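Local structure of pyridoxal kinase (Entamoeba histolytica, 4S1H) at residues L114-K119 with T141-E146; T145-L150 with K163-L168; L234-N239 with T270-T275. The protein probably phosphorylates pyridoxal at the expense of ATP to give pyridoxal 5'-phosphate, binding the nucleotide together with magnesium ions. All coordinates share one frame; numbering follows the deposited sequence.

Interaction 1 (L114-K119 with T141-E146); sequences LGDNGK and TPNATE. With MG (magnesium ion), chain D; MG (magnesium ion), chain E; ADP (adenosine-5'-diphosphate), chain C.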
loop_
_atom_site.group_PDB
_atom_site.type_symbol
_atom_site.label_atom_id
_atom_site.label_comp_id
_atom_site.label_asym_id
_atom_site.label_seq_id
_atom_site.Cartn_x
_atom_site.Cartn_y
_atom_site.Cartn_z
ATOM N N LEU A 114 -19.463 7.582 -2.974
ATOM C CA LEU A 114 -20.194 8.345 -3.971
ATOM C C LEU A 114 -20.135 9.850 -3.729
ATOM O O LEU A 114 -20.119 10.624 -4.684
ATOM C CB LEU A 114 -21.640 7.886 -4.036
ATOM C CG LEU A 114 -21.873 6.414 -4.350
ATOM C CD1 LEU A 114 -23.354 6.127 -4.258
ATOM C CD2 LEU A 114 -21.363 6.083 -5.730
ATOM N N GLY A 115 -20.106 10.278 -2.473
ATOM C CA GLY A 115 -20.099 11.716 -2.193
ATOM C C GLY A 115 -20.255 12.032 -0.724
ATOM O O GLY A 115 -20.242 11.160 0.132
ATOM N N ASP A 116 -20.411 13.308 -0.440
ATOM C CA ASP A 116 -20.573 13.781 0.922
ATOM C C ASP A 116 -21.162 15.176 0.884
ATOM O O ASP A 116 -21.128 15.855 -0.150
ATOM C CB ASP A 116 -19.216 13.800 1.641
ATOM C CG ASP A 116 -19.340 13.656 3.151
ATOM O OD1 ASP A 116 -20.481 13.709 3.687
ATOM O OD2 ASP A 116 -18.284 13.443 3.802
ATOM N N ASN A 117 -21.711 15.604 2.015
ATOM C CA ASN A 117 -22.297 16.952 2.139
ATOM C C ASN A 117 -23.338 17.251 1.042
ATOM O O ASN A 117 -23.406 18.357 0.501
ATOM C CB ASN A 117 -21.163 17.990 2.158
ATOM C CG ASN A 117 -20.153 17.729 3.260
ATOM O OD1 ASN A 117 -18.959 17.860 3.034
ATOM N ND2 ASN A 117 -20.625 17.329 4.449
ATOM N N GLY A 118 -24.119 16.230 0.698
ATOM C CA GLY A 118 -25.146 16.325 -0.339
ATOM C C GLY A 118 -24.691 16.417 -1.788
ATOM O O GLY A 118 -25.530 16.611 -2.669
ATOM N N LYS A 119 -23.396 16.239 -2.032
ATOM C CA LYS A 119 -22.806 16.344 -3.363
ATOM C C LYS A 119 -22.097 15.047 -3.843
ATOM O O LYS A 119 -21.516 14.369 -3.062
ATOM C CB LYS A 119 -21.834 17.533 -3.426
ATOM C CG LYS A 119 -22.549 18.893 -3.632
ATOM C CD LYS A 119 -21.568 20.089 -3.589
ATOM C CE LYS A 119 -22.204 21.392 -4.120
ATOM N NZ LYS A 119 -22.331 21.497 -5.588
ATOM N N THR A 141 -21.425 0.421 4.376
ATOM C CA THR A 141 -20.962 1.522 5.258
ATOM C C THR A 141 -21.039 2.914 4.609
ATOM O O THR A 141 -20.012 3.640 4.543
ATOM C CB THR A 141 -19.533 1.240 5.756
ATOM O OG1 THR A 141 -18.687 1.054 4.621
ATOM C CG2 THR A 141 -19.462 -0.015 6.588
ATOM N N PRO A 142 -22.206 3.301 4.097
ATOM C CA PRO A 142 -22.342 4.631 3.528
ATOM C C PRO A 142 -22.397 5.727 4.604
ATOM O O PRO A 142 -22.886 5.482 5.711
ATOM C CB PRO A 142 -23.723 4.568 2.869
ATOM C CG PRO A 142 -24.503 3.655 3.764
ATOM C CD PRO A 142 -23.509 2.603 4.161
ATOM N N ASN A 143 -21.992 6.941 4.249
ATOM C CA ASN A 143 -22.430 8.126 4.966
ATOM C C ASN A 143 -23.886 8.488 4.578
ATOM O O ASN A 143 -24.506 7.835 3.715
ATOM C CB ASN A 143 -21.441 9.299 4.783
ATOM C CG ASN A 143 -21.394 9.823 3.359
ATOM O OD1 ASN A 143 -22.365 9.718 2.606
ATOM N ND2 ASN A 143 -20.242 10.373 2.970
ATOM N N ALA A 144 -24.451 9.515 5.211
ATOM C CA ALA A 144 -25.844 9.871 4.960
ATOM C C ALA A 144 -26.096 10.265 3.501
ATOM O O ALA A 144 -27.113 9.896 2.914
ATOM C CB ALA A 144 -26.292 10.969 5.883
ATOM N N THR A 145 -25.153 10.986 2.907
ATOM C CA THR A 145 -25.279 11.393 1.517
ATOM C C THR A 145 -25.344 10.185 0.570
ATOM O O THR A 145 -26.161 10.140 -0.359
ATOM C CB THR A 145 -24.104 12.306 1.121
ATOM O OG1 THR A 145 -24.206 13.541 1.843
ATOM C CG2 THR A 145 -24.138 12.624 -0.357
ATOM N N GLU A 146 -24.456 9.232 0.824
ATOM C CA GLU A 146 -24.369 8.030 0.021
ATOM C C GLU A 146 -25.643 7.208 0.160
ATOM O O GLU A 146 -26.180 6.744 -0.857
ATOM C CB GLU A 146 -23.092 7.254 0.331
ATOM C CG GLU A 146 -21.896 8.037 -0.154
ATOM C CD GLU A 146 -20.602 7.724 0.535
ATOM O OE1 GLU A 146 -20.627 7.141 1.649
ATOM O OE2 GLU A 146 -19.564 8.075 -0.090
HETATM MG MG MG D . -18.136 4.515 3.998
HETATM MG MG MG E . -17.869 12.500 5.745
HETATM P PB ADP C . -16.853 9.521 4.802
HETATM O O1B ADP C . -17.680 10.778 4.652
HETATM O O2B ADP C . -15.379 9.733 4.503
HETATM O O3B ADP C . -17.508 8.352 4.133
HETATM P PA ADP C . -17.684 9.884 7.557
HETATM O O1A ADP C . -19.009 9.196 7.744
HETATM O O2A ADP C . -17.650 11.358 7.319
HETATM O O3A ADP C . -16.867 9.151 6.364
HETATM O "O5'" ADP C . -16.742 9.570 8.789
HETATM C "C5'" ADP C . -16.448 8.268 9.252
HETATM C "C4'" ADP C . -16.248 8.369 10.737
HETATM O "O4'" ADP C . -15.189 9.287 11.009
HETATM C "C3'" ADP C . -17.481 8.937 11.431
HETATM O "O3'" ADP C . -18.380 7.895 11.826
HETATM C "C2'" ADP C . -16.879 9.682 12.583
HETATM O "O2'" ADP C . -16.632 8.784 13.656
HETATM C "C1'" ADP C . -15.540 10.172 12.062
HETATM N N9 ADP C . -15.528 11.573 11.579
HETATM C C8 ADP C . -15.532 12.042 10.324
HETATM N N7 ADP C . -15.483 13.397 10.296
HETATM C C5 ADP C . -15.437 13.806 11.571
HETATM C C6 ADP C . -15.357 15.109 12.272
HETATM N N6 ADP C . -15.333 16.251 11.555
HETATM N N1 ADP C . -15.333 15.089 13.622
HETATM C C2 ADP C . -15.366 13.928 14.336
HETATM N N3 ADP C . -15.430 12.711 13.759
HETATM C C4 ADP C . -15.464 12.601 12.409
HETATM O O HOH W 1 -23.096 12.711 4.158
HETATM O O HOH W 2 -19.886 12.361 6.058
HETATM O O HOH W 3 -18.858 5.428 2.402
HETATM O O HOH W 4 -17.093 3.572 5.837
HETATM O O HOH W 5 -18.584 6.105 5.215
HETATM O O HOH W 6 -16.145 5.376 3.559
#

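Interaction 2 (T145-L150 with K163-L168); sequences TELSFL and KACHIL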
loop_
_atom_site.group_PDB
_atom_site.type_symbol
_atom_site.label_atom_id
_atom_site.label_comp_id
_atom_site.label_asym_id
_atom_site.label_seq_id
_atom_site.Cartn_x
_atom_site.Cartn_y
_atom_site.Cartn_z
ATOM N N THR A 145 -25.153 10.986 2.907
ATOM C CA THR A 145 -25.279 11.393 1.517
ATOM C C THR A 145 -25.344 10.185 0.570
ATOM O O THR A 145 -26.161 10.140 -0.359
ATOM C CB THR A 145 -24.104 12.306 1.121
ATOM O OG1 THR A 145 -24.206 13.541 1.843
ATOM C CG2 THR A 145 -24.138 12.624 -0.357
ATOM N N GLU A 146 -24.456 9.232 0.824
ATOM C CA GLU A 146 -24.369 8.030 0.021
ATOM C C GLU A 146 -25.643 7.208 0.160
ATOM O O GLU A 146 -26.180 6.744 -0.857
ATOM C CB GLU A 146 -23.092 7.254 0.331
ATOM C CG GLU A 146 -21.896 8.037 -0.154
ATOM C CD GLU A 146 -20.602 7.724 0.535
ATOM O OE1 GLU A 146 -20.627 7.141 1.649
ATOM O OE2 GLU A 146 -19.564 8.075 -0.090
ATOM N N LEU A 147 -26.151 7.068 1.391
ATOM C CA LEU A 147 -27.449 6.430 1.615
ATOM C C LEU A 147 -28.563 7.095 0.812
ATOM O O LEU A 147 -29.379 6.419 0.200
ATOM C CB LEU A 147 -27.804 6.386 3.118
ATOM C CG LEU A 147 -29.091 5.659 3.522
ATOM C CD1 LEU A 147 -29.042 4.172 3.143
ATOM C CD2 LEU A 147 -29.315 5.786 5.017
ATOM N N SER A 148 -28.584 8.424 0.786
ATOM C CA SER A 148 -29.561 9.141 -0.004
ATOM C C SER A 148 -29.437 8.860 -1.507
ATOM O O SER A 148 -30.446 8.667 -2.198
ATOM C CB SER A 148 -29.429 10.634 0.284
ATOM O OG SER A 148 -30.369 11.383 -0.437
ATOM N N PHE A 149 -28.217 8.824 -2.018
ATOM C CA PHE A 149 -27.981 8.498 -3.433
ATOM C C PHE A 149 -28.357 7.062 -3.789
ATOM O O PHE A 149 -28.770 6.816 -4.908
ATOM C CB PHE A 149 -26.512 8.742 -3.850
ATOM C CG PHE A 149 -26.091 10.193 -3.843
ATOM C CD1 PHE A 149 -27.005 11.216 -4.118
ATOM C CD2 PHE A 149 -24.760 10.545 -3.600
ATOM C CE1 PHE A 149 -26.617 12.548 -4.112
ATOM C CE2 PHE A 149 -24.373 11.885 -3.597
ATOM C CZ PHE A 149 -25.302 12.884 -3.853
ATOM N N LEU A 150 -28.212 6.135 -2.852
ATOM C CA LEU A 150 -28.532 4.745 -3.110
ATOM C C LEU A 150 -30.019 4.451 -3.048
ATOM O O LEU A 150 -30.439 3.394 -3.520
ATOM C CB LEU A 150 -27.811 3.836 -2.112
ATOM C CG LEU A 150 -26.314 3.793 -2.227
ATOM C CD1 LEU A 150 -25.728 3.125 -0.981
ATOM C CD2 LEU A 150 -25.925 3.065 -3.511
ATOM N N LYS A 163 -35.926 5.173 7.438
ATOM C CA LYS A 163 -36.764 4.947 6.257
ATOM C C LYS A 163 -35.953 4.517 5.023
ATOM O O LYS A 163 -36.366 3.623 4.279
ATOM C CB LYS A 163 -37.576 6.203 5.927
ATOM C CG LYS A 163 -38.548 6.653 6.980
ATOM C CD LYS A 163 -39.278 7.911 6.486
ATOM C CE LYS A 163 -40.221 8.557 7.481
ATOM N NZ LYS A 163 -40.826 9.788 6.883
ATOM N N ALA A 164 -34.784 5.131 4.823
ATOM C CA ALA A 164 -33.960 4.796 3.684
ATOM C C ALA A 164 -33.353 3.396 3.881
ATOM O O ALA A 164 -33.250 2.620 2.921
ATOM C CB ALA A 164 -32.879 5.852 3.478
ATOM N N CYS A 165 -32.963 3.065 5.115
ATOM C CA CYS A 165 -32.398 1.717 5.385
ATOM C C CYS A 165 -33.436 0.647 5.077
ATOM O O CYS A 165 -33.102 -0.413 4.559
ATOM C CB CYS A 165 -31.938 1.570 6.833
ATOM S SG CYS A 165 -30.379 2.420 7.178
ATOM N N HIS A 166 -34.689 0.915 5.409
ATOM C CA HIS A 166 -35.748 -0.042 5.091
ATOM C C HIS A 166 -35.703 -0.483 3.619
ATOM O O HIS A 166 -35.748 -1.695 3.306
ATOM C CB HIS A 166 -37.096 0.550 5.464
ATOM C CG HIS A 166 -38.256 -0.323 5.099
ATOM N ND1 HIS A 166 -38.563 -1.465 5.812
ATOM C CD2 HIS A 166 -39.107 -0.285 4.048
ATOM C CE1 HIS A 166 -39.608 -2.056 5.259
ATOM N NE2 HIS A 166 -39.958 -1.361 4.187
ATOM N N ILE A 167 -35.572 0.498 2.726
ATOM C CA ILE A 167 -35.628 0.254 1.295
ATOM C C ILE A 167 -34.529 -0.763 0.933
ATOM O O ILE A 167 -34.759 -1.740 0.215
ATOM C CB ILE A 167 -35.390 1.553 0.486
ATOM C CG1 ILE A 167 -36.535 2.579 0.695
ATOM C CG2 ILE A 167 -35.196 1.261 -0.988
ATOM C CD1 ILE A 167 -37.894 2.150 0.195
ATOM N N LEU A 168 -33.360 -0.561 1.510
ATOM C CA LEU A 168 -32.230 -1.442 1.208
ATOM C C LEU A 168 -32.329 -2.803 1.872
ATOM O O LEU A 168 -31.951 -3.807 1.262
ATOM C CB LEU A 168 -30.920 -0.755 1.579
ATOM C CG LEU A 168 -30.670 0.535 0.822
ATOM C CD1 LEU A 168 -29.259 1.002 1.190
ATOM C CD2 LEU A 168 -30.818 0.427 -0.693
#

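Interaction 3 (L234-N239 with T270-T275); sequences LEHAVN and TEESFT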
loop_
_atom_site.group_PDB
_atom_site.type_symbol
_atom_site.label_atom_id
_atom_site.label_comp_id
_atom_site.label_asym_id
_atom_site.label_seq_id
_atom_site.Cartn_x
_atom_site.Cartn_y
_atom_site.Cartn_z
ATOM N N LEU A 234 -19.741 -7.258 16.166
ATOM C CA LEU A 234 -19.947 -6.012 15.451
ATOM C C LEU A 234 -20.029 -4.766 16.305
ATOM O O LEU A 234 -19.376 -3.786 15.974
ATOM C CB LEU A 234 -21.141 -6.126 14.505
ATOM C CG LEU A 234 -21.413 -4.924 13.607
ATOM C CD1 LEU A 234 -20.258 -4.756 12.635
ATOM C CD2 LEU A 234 -22.705 -5.145 12.869
ATOM N N GLU A 235 -20.872 -4.770 17.359
ATOM C CA GLU A 235 -21.031 -3.611 18.252
ATOM C C GLU A 235 -19.697 -3.119 18.784
ATOM O O GLU A 235 -19.427 -1.918 18.783
ATOM C CB GLU A 235 -21.916 -3.925 19.467
ATOM C CG GLU A 235 -23.384 -3.916 19.193
ATOM C CD GLU A 235 -24.189 -4.092 20.473
ATOM O OE1 GLU A 235 -23.628 -3.828 21.568
ATOM O OE2 GLU A 235 -25.351 -4.528 20.371
ATOM N N HIS A 236 -18.890 -4.061 19.254
ATOM C CA HIS A 236 -17.593 -3.745 19.846
ATOM C C HIS A 236 -16.599 -3.333 18.758
ATOM O O HIS A 236 -15.802 -2.409 18.996
ATOM C CB HIS A 236 -17.113 -4.929 20.700
ATOM C CG HIS A 236 -18.035 -5.248 21.847
ATOM N ND1 HIS A 236 -18.016 -4.547 23.033
ATOM C CD2 HIS A 236 -19.049 -6.139 21.956
ATOM C CE1 HIS A 236 -18.955 -5.017 23.837
ATOM N NE2 HIS A 236 -19.606 -5.973 23.200
ATOM N N ALA A 237 -16.652 -3.970 17.572
ATOM C CA ALA A 237 -15.793 -3.600 16.437
ATOM C C ALA A 237 -16.072 -2.160 16.015
ATOM O O ALA A 237 -15.167 -1.369 15.817
ATOM C CB ALA A 237 -15.972 -4.558 15.256
ATOM N N VAL A 238 -17.354 -1.808 15.945
ATOM C CA VAL A 238 -17.716 -0.438 15.568
ATOM C C VAL A 238 -17.216 0.581 16.609
ATOM O O VAL A 238 -16.622 1.622 16.268
ATOM C CB VAL A 238 -19.236 -0.273 15.410
ATOM C CG1 VAL A 238 -19.632 1.195 15.238
ATOM C CG2 VAL A 238 -19.747 -1.080 14.226
ATOM N N ASN A 239 -17.430 0.268 17.889
ATOM C CA ASN A 239 -17.032 1.175 18.978
ATOM C C ASN A 239 -15.519 1.368 18.993
ATOM O O ASN A 239 -15.029 2.477 19.099
ATOM C CB ASN A 239 -17.545 0.634 20.311
ATOM C CG ASN A 239 -17.658 1.708 21.385
ATOM O OD1 ASN A 239 -16.906 2.696 21.406
ATOM N ND2 ASN A 239 -18.545 1.483 22.321
ATOM N N THR A 270 -7.989 -1.070 21.833
ATOM C CA THR A 270 -9.200 -1.771 22.245
ATOM C C THR A 270 -10.101 -0.896 23.071
ATOM O O THR A 270 -11.161 -1.367 23.483
ATOM C CB THR A 270 -8.866 -3.035 23.067
ATOM O OG1 THR A 270 -8.085 -2.666 24.205
ATOM C CG2 THR A 270 -8.136 -4.028 22.220
ATOM N N GLU A 271 -9.745 0.379 23.281
ATOM C CA GLU A 271 -10.650 1.300 24.016
ATOM C C GLU A 271 -11.962 1.474 23.261
ATOM O O GLU A 271 -11.978 1.630 22.041
ATOM C CB GLU A 271 -9.997 2.661 24.243
ATOM C CG GLU A 271 -10.631 3.433 25.399
ATOM C CD GLU A 271 -10.129 4.849 25.577
ATOM O OE1 GLU A 271 -9.546 5.445 24.643
ATOM O OE2 GLU A 271 -10.379 5.387 26.669
ATOM N N GLU A 272 -13.058 1.379 24.012
ATOM C CA GLU A 272 -14.390 1.582 23.487
ATOM C C GLU A 272 -14.957 2.758 24.265
ATOM O O GLU A 272 -15.631 2.577 25.281
ATOM C CB GLU A 272 -15.207 0.298 23.646
ATOM C CG GLU A 272 -14.594 -0.841 22.844
ATOM C CD GLU A 272 -15.335 -2.148 22.926
ATOM O OE1 GLU A 272 -16.537 -2.136 23.277
ATOM O OE2 GLU A 272 -14.705 -3.184 22.589
ATOM N N SER A 273 -14.701 3.953 23.754
ATOM C CA SER A 273 -14.940 5.217 24.447
ATOM C C SER A 273 -16.352 5.753 24.322
ATOM O O SER A 273 -16.687 6.729 25.006
ATOM C CB SER A 273 -14.034 6.315 23.888
ATOM O OG SER A 273 -12.782 5.819 23.594
ATOM N N PHE A 274 -17.161 5.182 23.429
ATOM C CA PHE A 274 -18.520 5.707 23.189
ATOM C C PHE A 274 -19.537 4.766 23.742
ATOM O O PHE A 274 -19.272 3.618 24.043
ATOM C CB PHE A 274 -18.752 5.903 21.695
ATOM C CG PHE A 274 -17.904 6.975 21.111
ATOM C CD1 PHE A 274 -16.636 6.719 20.615
ATOM C CD2 PHE A 274 -18.384 8.286 21.097
ATOM C CE1 PHE A 274 -15.876 7.753 20.108
ATOM C CE2 PHE A 274 -17.626 9.307 20.581
ATOM C CZ PHE A 274 -16.380 9.042 20.083
ATOM N N THR A 275 -20.739 5.293 23.908
ATOM C CA THR A 275 -21.847 4.525 24.397
ATOM C C THR A 275 -22.617 3.970 23.212
ATOM O O THR A 275 -22.968 4.720 22.293
ATOM C CB THR A 275 -22.758 5.428 25.262
ATOM O OG1 THR A 275 -21.995 5.948 26.361
ATOM C CG2 THR A 275 -23.942 4.662 25.802
HETATM O O HOH W 7 -19.285 -1.332 22.621
#

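Interaction 1 (L114-K119 with T141-E146)
Glu146 OE2 takes two backbone N-H groups from the 114-119 segment at once. Leu114 N donates to Glu146 OE2 at 2.9 Å from above the carboxylate plane; Gly115 N meets Glu146 OE2 at a longer 3.3 Å, nearer the plane and on the anti side. The other oxygen, Glu146 OE1, turns back to accept from Asn143 N, and Glu146 N in turn donates to Asn143 OD1 at 2.8 Å. This reciprocal pair is a capping box at the start of helix 144-151, with Asn143 as N-cap. The carboxylate is thus held through both oxygens, and a water on the chain D magnesium donates to OE1; that ion is also bound by Thr141 O and by Asp111.

With OD1 committed to the cap, Asn143 presents ND2 to the active site. One bond runs from Asn143 ND2 to Gly115 O at 2.9 Å, nearly straight at 169° and in the amide plane; the other goes from Asn143 ND2 to ADP O1B at 3.1 Å. Placing CG between the backbone N and carbonyl carbon (chi1 67°) lets one amide serve cap, loop and phosphate together. Asp116 OD2 binds the chain E magnesium at 2.2 Å, an ion that bridges ADP O1B and O2A, and Asp116 OD1 receives a hydrogen bond from a water on that ion. Here the helix start and the tight turn of the small hairpin frame the diphosphate site of a ribokinase-clan kinase.

Farther from the metals, Thr145 OG1 accepts from Gly118 N at 2.9 Å, fastening the type I' turn of Asp116 to Lys119 against the first helical turn. The methyl of the same side chain, Thr145 CG2, rests against the Gly115 backbone.

Interaction 2 (T145-L150 with K163-L168)
Leu147 reaches across from helix 144-151 and puts both of its methyl branches to work against helix 158-170. Its CG sits 3.8 Å from Ala164 CB, where the short alanine side chain lets the leucine come in close. Leu147 CD2 continues past that methyl to Cys165 SG at 4.1 Å, while the other branch, Leu147 CD1, meets Leu168 CD1 at 3.7 Å, the two leucines running past one another in opposite senses. Leu147 spreads this way because its CG stands anti to the backbone N (chi1 -176°), which carries the fork out toward the neighbouring helix.

The two segments cross at 51° with their axes 9.8 Å apart at closest approach, so they splay apart rather than run alongside each other. They belong to successive helices of the ribokinase-like fold, and strand 175-183 packs beside their junction: Leu147 and Cys165 touch Val178, and Leu168 lies on Ile176.

Toward Leu150 the fit slackens. There Leu168 CD2 approaches the backbone oxygen Leu150 O at 4.1 Å, and the Leu150 side chain comes no nearer than 4.6 Å to the 163-168 segment. It packs instead on Met130 and Lys131 of helix 124-133, while Thr151 lies against both Ala164 and Leu168. On the solvent side of helix 158-170, Lys163, His166 and Ile167 are exposed, whereas the residues that touch across the contact are buried.

Interaction 3 (L234-N239 with T270-T275)
Asn239 pairs its side-chain amide with the backbone of Phe274, using both ends. Asn239 ND2 donates to Phe274 O at 2.8 Å, and Asn239 OD1 accepts from Phe274 N at 3.2 Å. The two bonds differ in geometry: Phe274 N lies in the carbonyl plane of the asparagine, on a lone pair of OD1, whereas ND2 approaches Phe274 O from above that peptide's carbonyl plane, 47° out of it. Gripped at both ends, the amide is fixed in its rotation, and its buried polar atoms are satisfied by a chain segment that has no regular structure of its own.

One helical turn earlier, His236 ND1 donates to Glu272 OE1 at 2.8 Å. The carboxylate oxygen offers its syn lone pair and lies close to the ring plane, although the ring and carboxylate planes are turned 52° apart. Glu272 gets there as an extended chain beyond CG (chi2 -179°), passing Asn239 with Glu272 CB 3.6 Å from Asn239 CG. A water joins the two pairs by accepting from Asn239 ND2 and donating to Glu272 OE1.

Around this first shell, Arg240 forms a salt bridge with the second carboxylate oxygen, Glu272 OE2, which probably helps keep the glutamate in its charged form. Ser243 OG accepts from Ser273 N and also bonds to Asn239 O, tying the loop to the helix one turn farther on. The Phe274 ring reaches inward to Ile204 and Ile206 of strand 202-207 and to Gln246, an ADP-binding residue; the nearest atoms of the Phe274 side chain and ADP are about 6 Å apart. A side-chain amide bonded to both the N-H and the C=O of one residue thus fastens the loop before strand 277-278 to helix 234-250, beside the nucleotide pocket of this ribokinase-like kinase.

Overall arrangement
From the N terminus, interaction 1 comes first: it closes a loop through helix 124-133 and strand 139-140, bringing the start of helix 144-151 back to the small hairpin. Interaction 2 begins on the stretch where interaction 1 ends, sharing Thr145 and Glu146, and closes a shorter loop to helix 158-170. The two touch, as where Phe149 packs on Gly118 and Lys119, with centres about 10 Å apart. Interaction 3 opens later and neither nests in nor crosses the others; it returns the loop before strand 277-278 to helix 234-250. Its centre is about 23 Å from that of interaction 1, and ADP lies between, with its diphosphate at interaction 1.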